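PDB 2QG7: ethanolamine kinase Pv091845 from Plasmodium vivax, which probably transfers a phosphate group to ethanolamine, the first step in making phosphatidylethanolamine from ethanolamine. Local coordinates for residues V279-P289 with R408-I419; G119-V127 with L137-T145. All blocks are in the same frame, centred on the assembly; numbering follows the deposited sequence.

Contact 1: residues V279-P289 with R408-I419; sequences VESLCKRENSP and REIQPFYICSHI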
loop_
_atom_site.group_PDB
_atom_site.type_symbol
_atom_site.label_atom_id
_atom_site.label_comp_id
_atom_site.label_asym_id
_atom_site.label_seq_id
_atom_site.Cartn_x
_atom_site.Cartn_y
_atom_site.Cartn_z
ATOM N N VAL D 279 -22.238 3.940 -8.583
ATOM C CA VAL D 279 -22.194 2.670 -7.870
ATOM C C VAL D 279 -23.558 2.379 -7.242
ATOM O O VAL D 279 -24.084 1.272 -7.428
ATOM C CB VAL D 279 -21.006 2.587 -6.843
ATOM C CG1 VAL D 279 -21.089 1.345 -6.027
ATOM C CG2 VAL D 279 -19.696 2.530 -7.595
ATOM N N GLU D 280 -24.123 3.396 -6.570
ATOM C CA GLU D 280 -25.480 3.356 -6.005
ATOM C C GLU D 280 -26.514 2.870 -6.985
ATOM O O GLU D 280 -27.304 1.980 -6.658
ATOM C CB GLU D 280 -25.908 4.724 -5.494
ATOM C CG GLU D 280 -27.107 4.689 -4.596
ATOM C CD GLU D 280 -27.306 5.996 -3.857
ATOM O OE1 GLU D 280 -26.390 6.848 -3.918
ATOM O OE2 GLU D 280 -28.379 6.198 -3.228
ATOM N N SER D 281 -26.504 3.463 -8.182
ATOM C CA SER D 281 -27.349 3.031 -9.284
ATOM C C SER D 281 -27.084 1.597 -9.753
ATOM O O SER D 281 -28.017 0.814 -10.005
ATOM C CB SER D 281 -27.202 4.010 -10.443
ATOM O OG SER D 281 -28.043 3.636 -11.521
ATOM N N LEU D 282 -25.822 1.213 -9.864
ATOM C CA LEU D 282 -25.553 -0.131 -10.366
ATOM C C LEU D 282 -25.895 -1.226 -9.343
ATOM O O LEU D 282 -26.169 -2.365 -9.709
ATOM C CB LEU D 282 -24.109 -0.253 -10.821
ATOM C CG LEU D 282 -23.762 0.301 -12.185
ATOM C CD1 LEU D 282 -22.291 0.609 -12.220
ATOM C CD2 LEU D 282 -24.071 -0.718 -13.241
ATOM N N CYS D 283 -25.834 -0.861 -8.065
ATOM C CA CYS D 283 -26.065 -1.771 -6.963
ATOM C C CYS D 283 -27.571 -1.922 -6.731
ATOM O O CYS D 283 -28.071 -3.036 -6.465
ATOM C CB CYS D 283 -25.324 -1.284 -5.695
ATOM S SG CYS D 283 -23.515 -1.649 -5.685
ATOM N N LYS D 284 -28.282 -0.796 -6.829
ATOM C CA LYS D 284 -29.726 -0.768 -6.683
ATOM C C LYS D 284 -30.469 -1.498 -7.820
ATOM O O LYS D 284 -31.584 -1.967 -7.638
ATOM C CB LYS D 284 -30.216 0.666 -6.512
ATOM C CG LYS D 284 -29.947 1.228 -5.129
ATOM C CD LYS D 284 -30.568 2.607 -5.000
ATOM C CE LYS D 284 -30.464 3.150 -3.594
ATOM N NZ LYS D 284 -30.860 4.589 -3.550
ATOM N N ARG D 285 -29.848 -1.625 -8.975
ATOM C CA ARG D 285 -30.474 -2.291 -10.106
ATOM C C ARG D 285 -30.409 -3.810 -9.988
ATOM O O ARG D 285 -30.983 -4.546 -10.849
ATOM C CB ARG D 285 -29.848 -1.831 -11.439
ATOM C CG ARG D 285 -28.672 -2.699 -11.925
ATOM C CD ARG D 285 -28.330 -2.392 -13.384
ATOM N NE ARG D 285 -27.609 -1.122 -13.524
ATOM C CZ ARG D 285 -28.135 0.011 -14.007
ATOM N NH1 ARG D 285 -27.376 1.111 -14.082
ATOM N NH2 ARG D 285 -29.408 0.045 -14.415
ATOM N N GLU D 286 -29.694 -4.282 -8.951
ATOM C CA GLU D 286 -29.612 -5.722 -8.678
ATOM C C GLU D 286 -30.752 -6.175 -7.761
ATOM O O GLU D 286 -30.958 -7.352 -7.620
ATOM C CB GLU D 286 -28.251 -6.108 -8.082
ATOM C CG GLU D 286 -27.050 -5.808 -8.923
ATOM C CD GLU D 286 -26.909 -6.688 -10.156
ATOM O OE1 GLU D 286 -26.159 -6.268 -11.064
ATOM O OE2 GLU D 286 -27.521 -7.796 -10.239
ATOM N N ASN D 287 -31.494 -5.220 -7.184
ATOM C CA ASN D 287 -32.560 -5.463 -6.188
ATOM C C ASN D 287 -32.167 -6.558 -5.170
ATOM O O ASN D 287 -32.614 -7.743 -5.256
ATOM C CB ASN D 287 -33.933 -5.771 -6.828
ATOM C CG ASN D 287 -34.663 -4.503 -7.317
ATOM O OD1 ASN D 287 -34.256 -3.863 -8.323
ATOM N ND2 ASN D 287 -35.785 -4.162 -6.638
ATOM N N SER D 288 -31.308 -6.159 -4.233
ATOM C CA SER D 288 -30.851 -7.067 -3.214
ATOM C C SER D 288 -31.703 -6.811 -1.985
ATOM O O SER D 288 -31.826 -5.663 -1.527
ATOM C CB SER D 288 -29.349 -6.892 -2.928
ATOM O OG SER D 288 -28.874 -7.859 -2.013
ATOM N N PRO D 289 -32.296 -7.889 -1.440
ATOM C CA PRO D 289 -33.119 -7.789 -0.230
ATOM C C PRO D 289 -32.370 -7.132 0.933
ATOM O O PRO D 289 -31.255 -7.518 1.241
ATOM C CB PRO D 289 -33.444 -9.242 0.097
ATOM C CG PRO D 289 -33.185 -9.989 -1.210
ATOM C CD PRO D 289 -32.144 -9.275 -1.924
ATOM N N ARG D 408 -24.181 -13.010 -9.399
ATOM C CA ARG D 408 -24.380 -11.789 -10.156
ATOM C C ARG D 408 -24.713 -10.580 -9.285
ATOM O O ARG D 408 -24.292 -9.451 -9.586
ATOM C CB ARG D 408 -25.535 -11.986 -11.176
ATOM C CG ARG D 408 -25.216 -12.881 -12.393
ATOM C CD ARG D 408 -24.857 -12.035 -13.615
ATOM N NE ARG D 408 -26.002 -11.227 -14.090
ATOM C CZ ARG D 408 -26.019 -10.554 -15.250
ATOM N NH1 ARG D 408 -27.099 -9.853 -15.596
ATOM N NH2 ARG D 408 -24.952 -10.574 -16.071
ATOM N N GLU D 409 -25.529 -10.816 -8.253
ATOM C CA GLU D 409 -26.082 -9.764 -7.401
ATOM C C GLU D 409 -25.015 -9.062 -6.561
ATOM O O GLU D 409 -25.141 -7.866 -6.258
ATOM C CB GLU D 409 -27.123 -10.383 -6.484
ATOM C CG GLU D 409 -28.069 -9.400 -5.821
ATOM C CD GLU D 409 -28.988 -10.129 -4.814
ATOM O OE1 GLU D 409 -29.833 -10.944 -5.278
ATOM O OE2 GLU D 409 -28.899 -9.875 -3.575
ATOM N N ILE D 410 -23.977 -9.814 -6.167
ATOM C CA ILE D 410 -22.986 -9.307 -5.192
ATOM C C ILE D 410 -21.882 -8.501 -5.878
ATOM O O ILE D 410 -21.124 -7.772 -5.226
ATOM C CB ILE D 410 -22.343 -10.424 -4.305
ATOM C CG1 ILE D 410 -21.538 -11.415 -5.148
ATOM C CG2 ILE D 410 -23.408 -11.132 -3.487
ATOM C CD1 ILE D 410 -20.508 -12.213 -4.361
ATOM N N GLN D 411 -21.846 -8.614 -7.200
ATOM C CA GLN D 411 -20.699 -8.234 -8.037
ATOM C C GLN D 411 -20.366 -6.714 -8.029
ATOM O O GLN D 411 -19.220 -6.345 -7.852
ATOM C CB GLN D 411 -20.895 -8.826 -9.448
ATOM C CG GLN D 411 -19.686 -9.439 -10.032
ATOM C CD GLN D 411 -19.159 -10.590 -9.263
ATOM O OE1 GLN D 411 -17.937 -10.771 -9.133
ATOM N NE2 GLN D 411 -20.067 -11.421 -8.776
ATOM N N PRO D 412 -21.369 -5.833 -8.167
ATOM C CA PRO D 412 -21.037 -4.412 -8.014
ATOM C C PRO D 412 -20.845 -3.907 -6.562
ATOM O O PRO D 412 -20.495 -2.737 -6.366
ATOM C CB PRO D 412 -22.273 -3.718 -8.596
ATOM C CG PRO D 412 -23.412 -4.699 -8.372
ATOM C CD PRO D 412 -22.804 -6.062 -8.484
ATOM N N PHE D 413 -21.140 -4.732 -5.552
ATOM C CA PHE D 413 -21.022 -4.319 -4.151
ATOM C C PHE D 413 -19.565 -4.410 -3.672
ATOM O O PHE D 413 -19.225 -3.866 -2.619
ATOM C CB PHE D 413 -21.942 -5.147 -3.233
ATOM C CG PHE D 413 -23.387 -4.800 -3.366
ATOM C CD1 PHE D 413 -24.172 -5.386 -4.368
ATOM C CD2 PHE D 413 -23.976 -3.877 -2.498
ATOM C CE1 PHE D 413 -25.478 -5.070 -4.483
ATOM C CE2 PHE D 413 -25.331 -3.539 -2.612
ATOM C CZ PHE D 413 -26.066 -4.120 -3.609
ATOM N N TYR D 414 -18.731 -5.090 -4.451
ATOM C CA TYR D 414 -17.306 -5.108 -4.229
ATOM C C TYR D 414 -16.718 -3.677 -4.191
ATOM O O TYR D 414 -16.035 -3.278 -3.215
ATOM C CB TYR D 414 -16.663 -5.888 -5.338
ATOM C CG TYR D 414 -16.536 -7.364 -5.100
ATOM C CD1 TYR D 414 -15.472 -7.867 -4.340
ATOM C CD2 TYR D 414 -17.450 -8.276 -5.677
ATOM C CE1 TYR D 414 -15.313 -9.213 -4.139
ATOM C CE2 TYR D 414 -17.295 -9.659 -5.482
ATOM C CZ TYR D 414 -16.221 -10.107 -4.718
ATOM O OH TYR D 414 -16.039 -11.434 -4.500
ATOM N N ILE D 415 -17.017 -2.920 -5.250
ATOM C CA ILE D 415 -16.653 -1.506 -5.353
ATOM C C ILE D 415 -17.319 -0.628 -4.313
ATOM O O ILE D 415 -16.739 0.349 -3.842
ATOM C CB ILE D 415 -16.977 -0.913 -6.750
ATOM C CG1 ILE D 415 -16.149 -1.629 -7.844
ATOM C CG2 ILE D 415 -16.621 0.594 -6.778
ATOM C CD1 ILE D 415 -16.867 -1.506 -9.183
ATOM N N CYS D 416 -18.547 -0.957 -3.999
ATOM C CA CYS D 416 -19.312 -0.257 -2.961
ATOM C C CYS D 416 -18.636 -0.383 -1.545
ATOM O O CYS D 416 -18.542 0.559 -0.764
ATOM C CB CYS D 416 -20.730 -0.856 -2.951
ATOM S SG CYS D 416 -21.788 -0.039 -1.807
ATOM N N SER D 417 -18.192 -1.588 -1.243
ATOM C CA SER D 417 -17.427 -1.887 -0.061
ATOM C C SER D 417 -16.056 -1.145 -0.032
ATOM O O SER D 417 -15.645 -0.661 1.013
ATOM C CB SER D 417 -17.201 -3.401 -0.047
ATOM O OG SER D 417 -16.289 -3.758 0.948
ATOM N N HIS D 418 -15.372 -1.045 -1.180
ATOM C CA HIS D 418 -14.168 -0.201 -1.299
ATOM C C HIS D 418 -14.388 1.283 -0.986
ATOM O O HIS D 418 -13.600 1.896 -0.283
ATOM C CB HIS D 418 -13.551 -0.336 -2.696
ATOM C CG HIS D 418 -13.002 -1.687 -2.976
ATOM N ND1 HIS D 418 -12.195 -2.358 -2.079
ATOM C CD2 HIS D 418 -13.134 -2.498 -4.053
ATOM C CE1 HIS D 418 -11.832 -3.523 -2.597
ATOM N NE2 HIS D 418 -12.389 -3.631 -3.797
ATOM N N ILE D 419 -15.439 1.865 -1.542
ATOM C CA ILE D 419 -15.735 3.250 -1.310
ATOM C C ILE D 419 -16.109 3.515 0.134
ATOM O O ILE D 419 -15.632 4.475 0.747
ATOM C CB ILE D 419 -16.819 3.758 -2.298
ATOM C CG1 ILE D 419 -16.262 3.675 -3.730
ATOM C CG2 ILE D 419 -17.252 5.172 -1.936
ATOM C CD1 ILE D 419 -17.289 3.891 -4.888
#

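Contact 2: residues G119-V127 with L137-T145; sequences GITNILIKV and LIRLYGPKT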
loop_
_atom_site.group_PDB
_atom_site.type_symbol
_atom_site.label_atom_id
_atom_site.label_comp_id
_atom_site.label_asym_id
_atom_site.label_seq_id
_atom_site.Cartn_x
_atom_site.Cartn_y
_atom_site.Cartn_z
ATOM N N GLY D 119 -10.666 -5.159 18.534
ATOM C CA GLY D 119 -10.764 -4.465 17.252
ATOM C C GLY D 119 -9.577 -3.527 17.027
ATOM O O GLY D 119 -8.433 -3.847 17.414
ATOM N N ILE D 120 -9.852 -2.377 16.395
ATOM C CA ILE D 120 -8.857 -1.302 16.223
ATOM C C ILE D 120 -9.336 -0.013 16.875
ATOM O O ILE D 120 -8.518 0.787 17.343
ATOM C CB ILE D 120 -8.407 -1.031 14.718
ATOM C CG1 ILE D 120 -9.612 -0.886 13.759
ATOM C CG2 ILE D 120 -7.343 -2.090 14.237
ATOM C CD1 ILE D 120 -9.251 -0.347 12.377
ATOM N N THR D 121 -10.653 0.177 16.921
ATOM C CA THR D 121 -11.221 1.404 17.479
ATOM C C THR D 121 -11.773 1.244 18.921
ATOM O O THR D 121 -12.357 2.177 19.492
ATOM C CB THR D 121 -12.276 2.012 16.514
ATOM O OG1 THR D 121 -13.373 1.093 16.341
ATOM C CG2 THR D 121 -11.623 2.318 15.156
ATOM N N ASN D 122 -11.573 0.053 19.491
ATOM C CA ASN D 122 -12.042 -0.306 20.825
ATOM C C ASN D 122 -10.865 -0.859 21.601
ATOM O O ASN D 122 -9.866 -1.302 21.004
ATOM C CB ASN D 122 -13.110 -1.406 20.741
ATOM C CG ASN D 122 -14.288 -1.039 19.812
ATOM O OD1 ASN D 122 -14.720 -1.870 18.984
ATOM N ND2 ASN D 122 -14.819 0.197 19.952
ATOM N N ILE D 123 -10.993 -0.822 22.933
ATOM C CA ILE D 123 -10.083 -1.548 23.825
ATOM C C ILE D 123 -10.884 -2.630 24.543
ATOM O O ILE D 123 -11.925 -2.334 25.149
ATOM C CB ILE D 123 -9.407 -0.608 24.837
ATOM C CG1 ILE D 123 -8.797 0.585 24.082
ATOM C CG2 ILE D 123 -8.368 -1.367 25.657
ATOM C CD1 ILE D 123 -8.561 1.864 24.929
ATOM N N LEU D 124 -10.407 -3.877 24.438
ATOM C CA LEU D 124 -11.061 -5.030 25.067
ATOM C C LEU D 124 -10.293 -5.589 26.258
ATOM O O LEU D 124 -9.108 -5.917 26.155
ATOM C CB LEU D 124 -11.314 -6.155 24.056
ATOM C CG LEU D 124 -12.516 -5.970 23.136
ATOM C CD1 LEU D 124 -12.529 -7.046 22.040
ATOM C CD2 LEU D 124 -13.821 -5.942 23.939
ATOM N N ILE D 125 -10.991 -5.707 27.386
ATOM C CA ILE D 125 -10.360 -6.188 28.600
ATOM C C ILE D 125 -11.167 -7.326 29.199
ATOM O O ILE D 125 -12.333 -7.145 29.596
ATOM C CB ILE D 125 -10.099 -5.066 29.662
ATOM C CG1 ILE D 125 -9.439 -3.827 29.020
ATOM C CG2 ILE D 125 -9.269 -5.615 30.859
ATOM C CD1 ILE D 125 -10.455 -2.771 28.509
ATOM N N LYS D 126 -10.505 -8.491 29.226
ATOM C CA LYS D 126 -11.001 -9.737 29.815
ATOM C C LYS D 126 -10.865 -9.685 31.352
ATOM O O LYS D 126 -9.801 -9.373 31.884
ATOM C CB LYS D 126 -10.189 -10.910 29.231
ATOM C CG LYS D 126 -10.264 -12.251 30.023
ATOM C CD LYS D 126 -9.479 -13.347 29.290
ATOM C CE LYS D 126 -9.947 -14.741 29.777
ATOM N NZ LYS D 126 -9.249 -15.906 29.138
ATOM N N VAL D 127 -11.961 -9.970 32.044
ATOM C CA VAL D 127 -12.024 -9.925 33.502
ATOM C C VAL D 127 -12.265 -11.345 34.007
ATOM O O VAL D 127 -13.273 -11.954 33.667
ATOM C CB VAL D 127 -13.186 -9.004 34.002
ATOM C CG1 VAL D 127 -13.177 -8.872 35.525
ATOM C CG2 VAL D 127 -13.125 -7.643 33.345
ATOM N N LEU D 137 -16.257 -9.235 30.116
ATOM C CA LEU D 137 -15.461 -8.505 29.126
ATOM C C LEU D 137 -15.776 -7.017 29.242
ATOM O O LEU D 137 -16.965 -6.625 29.306
ATOM C CB LEU D 137 -15.774 -9.021 27.708
ATOM C CG LEU D 137 -14.953 -8.538 26.512
ATOM C CD1 LEU D 137 -13.530 -9.060 26.601
ATOM C CD2 LEU D 137 -15.589 -8.990 25.191
ATOM N N ILE D 138 -14.729 -6.189 29.298
ATOM C CA ILE D 138 -14.947 -4.759 29.289
ATOM C C ILE D 138 -14.550 -4.216 27.929
ATOM O O ILE D 138 -13.456 -4.494 27.426
ATOM C CB ILE D 138 -14.200 -4.015 30.421
ATOM C CG1 ILE D 138 -14.621 -4.555 31.788
ATOM C CG2 ILE D 138 -14.470 -2.512 30.345
ATOM C CD1 ILE D 138 -13.852 -3.945 32.945
ATOM N N ARG D 139 -15.467 -3.453 27.341
ATOM C CA ARG D 139 -15.219 -2.812 26.080
ATOM C C ARG D 139 -15.256 -1.310 26.289
ATOM O O ARG D 139 -16.265 -0.743 26.736
ATOM C CB ARG D 139 -16.254 -3.254 25.039
ATOM C CG ARG D 139 -15.950 -2.797 23.626
ATOM C CD ARG D 139 -17.134 -3.031 22.717
ATOM N NE ARG D 139 -17.392 -4.453 22.495
ATOM C CZ ARG D 139 -16.740 -5.225 21.621
ATOM N NH1 ARG D 139 -17.071 -6.508 21.515
ATOM N NH2 ARG D 139 -15.759 -4.735 20.852
ATOM N N LEU D 140 -14.130 -0.679 25.974
ATOM C CA LEU D 140 -13.964 0.757 26.123
ATOM C C LEU D 140 -13.851 1.356 24.739
ATOM O O LEU D 140 -12.993 0.955 23.943
ATOM C CB LEU D 140 -12.721 1.071 26.967
ATOM C CG LEU D 140 -12.703 0.568 28.421
ATOM C CD1 LEU D 140 -11.358 0.823 29.034
ATOM C CD2 LEU D 140 -13.764 1.256 29.270
ATOM N N TYR D 141 -14.738 2.301 24.448
ATOM C CA TYR D 141 -14.799 2.926 23.125
ATOM C C TYR D 141 -13.659 3.923 22.904
ATOM O O TYR D 141 -13.171 4.534 23.865
ATOM C CB TYR D 141 -16.149 3.630 22.908
ATOM C CG TYR D 141 -17.396 2.858 23.325
ATOM C CD1 TYR D 141 -17.484 1.463 23.150
ATOM C CD2 TYR D 141 -18.506 3.541 23.861
ATOM C CE1 TYR D 141 -18.622 0.774 23.524
ATOM C CE2 TYR D 141 -19.656 2.858 24.233
ATOM C CZ TYR D 141 -19.707 1.470 24.056
ATOM O OH TYR D 141 -20.844 0.779 24.421
ATOM N N GLY D 142 -13.246 4.084 21.635
ATOM C CA GLY D 142 -12.280 5.132 21.260
ATOM C C GLY D 142 -12.883 6.542 21.199
ATOM O O GLY D 142 -14.014 6.770 21.661
ATOM N N PRO D 143 -12.122 7.519 20.660
ATOM C CA PRO D 143 -12.637 8.889 20.410
ATOM C C PRO D 143 -13.384 9.012 19.059
ATOM O O PRO D 143 -13.497 10.106 18.491
ATOM C CB PRO D 143 -11.358 9.754 20.403
ATOM C CG PRO D 143 -10.185 8.767 20.628
ATOM C CD PRO D 143 -10.700 7.400 20.296
ATOM N N LYS D 144 -13.880 7.881 18.558
ATOM C CA LYS D 144 -14.626 7.815 17.306
ATOM C C LYS D 144 -15.969 7.156 17.635
ATOM O O LYS D 144 -16.232 6.005 17.271
ATOM C CB LYS D 144 -13.831 6.999 16.277
ATOM C CG LYS D 144 -12.318 7.367 16.190
ATOM C CD LYS D 144 -11.435 6.094 16.207
ATOM C CE LYS D 144 -9.936 6.395 16.026
ATOM N NZ LYS D 144 -9.094 5.137 16.612
ATOM N N THR D 145 -16.808 7.918 18.340
ATOM C CA THR D 145 -17.961 7.365 19.077
ATOM C C THR D 145 -19.336 7.795 18.513
ATOM O O THR D 145 -20.367 7.177 18.832
ATOM C CB THR D 145 -17.850 7.689 20.630
ATOM O OG1 THR D 145 -18.816 6.889 21.389
ATOM C CG2 THR D 145 -18.048 9.213 20.910
#

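Contact 1: residues V279-P289 with R408-I419
A Cys sulfur-aromatic contact, C283 on F413, sits at the middle of this helix packing. C283 SG stands over the centre of the F413 ring, 3.8 Å from its centroid and 5° off the ring normal. C283 CB covers the same face nearer the far end of the ring, 3.6 Å from F413 CZ. The sulfur's nearest atom in the contact is P412 O, 3.3 Å from C283 SG. One turn earlier, V279 splits its two methyls. CG1 rests on C416 CB, and CG2 reaches I415 CG2 at 3.7 Å and I419 CD1 beyond it. In the turn K284-N287, E286 bends at CB-CG (chi2 -71°), and its CG lies 3.8 Å from P412 CG. Last, S288 OG gives a hydrogen bond of 2.6 Å to E409 OE2, on the anti side and well out of the carboxylate plane. R360 forms a salt bridge with the same oxygen, and the backbone N of A361 donates to S288 OG. The two short helix segments run roughly antiparallel but clearly inclined, 141° between directions and 9.6 Å between axes. Around its Cys sulfur-aromatic contact, the packing joins helix 269-284 to helices 400-410 and 413-430 in the helical lobe of a choline/ethanolamine kinase fold.

Contact 2: residues G119-V127 with L137-T145
R139 lies alongside L124 on one face of an antiparallel hairpin, and most of its atoms meet one methyl, L124 CD2. R139 CB and CG each lie 3.8 Å from L124 CD2. The chain then bends at CG-CD (chi3 -68°), which lays the guanidinium over the same methyl. NE passes L124 CD2 at 4.1 Å. CZ sits 3.8 Å above it, so the methyl is centred on one face of the flat group. At the tip, NH1 forms a salt bridge with E180 of the neighbouring strand. N122 OD1 lies at the edge of the guanidinium, near its plane, 3.6 Å from NH2. NH2 also has a long, weak ion pair with D351. The strands themselves are joined by two hydrogen-bonded pairs, I123 with L140 and I125 with I138. L140 N meets I123 O at 2.9 Å, nearly straight, and I138 N meets I125 O at 2.6 Å. On the other face, I125 CD1 touches L140 CD1 at 3.7 Å, and V127 CG2 packs on I138. Helix 84-98 covers I125, I138 and L140 there. The chemistry is therefore divided: one face is apolar; on the other, the L124 methyl and the E180 salt bridge together probably hold the buried arginine in direction.

Contact 1 and contact 2 lie on opposite sides of the centre of the chain. Their centres are 32 Å apart and their nearest atoms about 13 Å, so they do not touch. Helix 413-430 ties them together. Its first turns pack on 279-289 in contact 1, while W424 and Q428, farther along, touch the T121 end of contact 2. Contact 2 belongs to the five-stranded sheet, contact 1 to the helical part. D351 and E353, beside contact 2, belong to a D-F-E sequence that probably matches the DFG motif of protein kinases. Contact 2 is thus probably the one beside the active site, and contact 1 more remote.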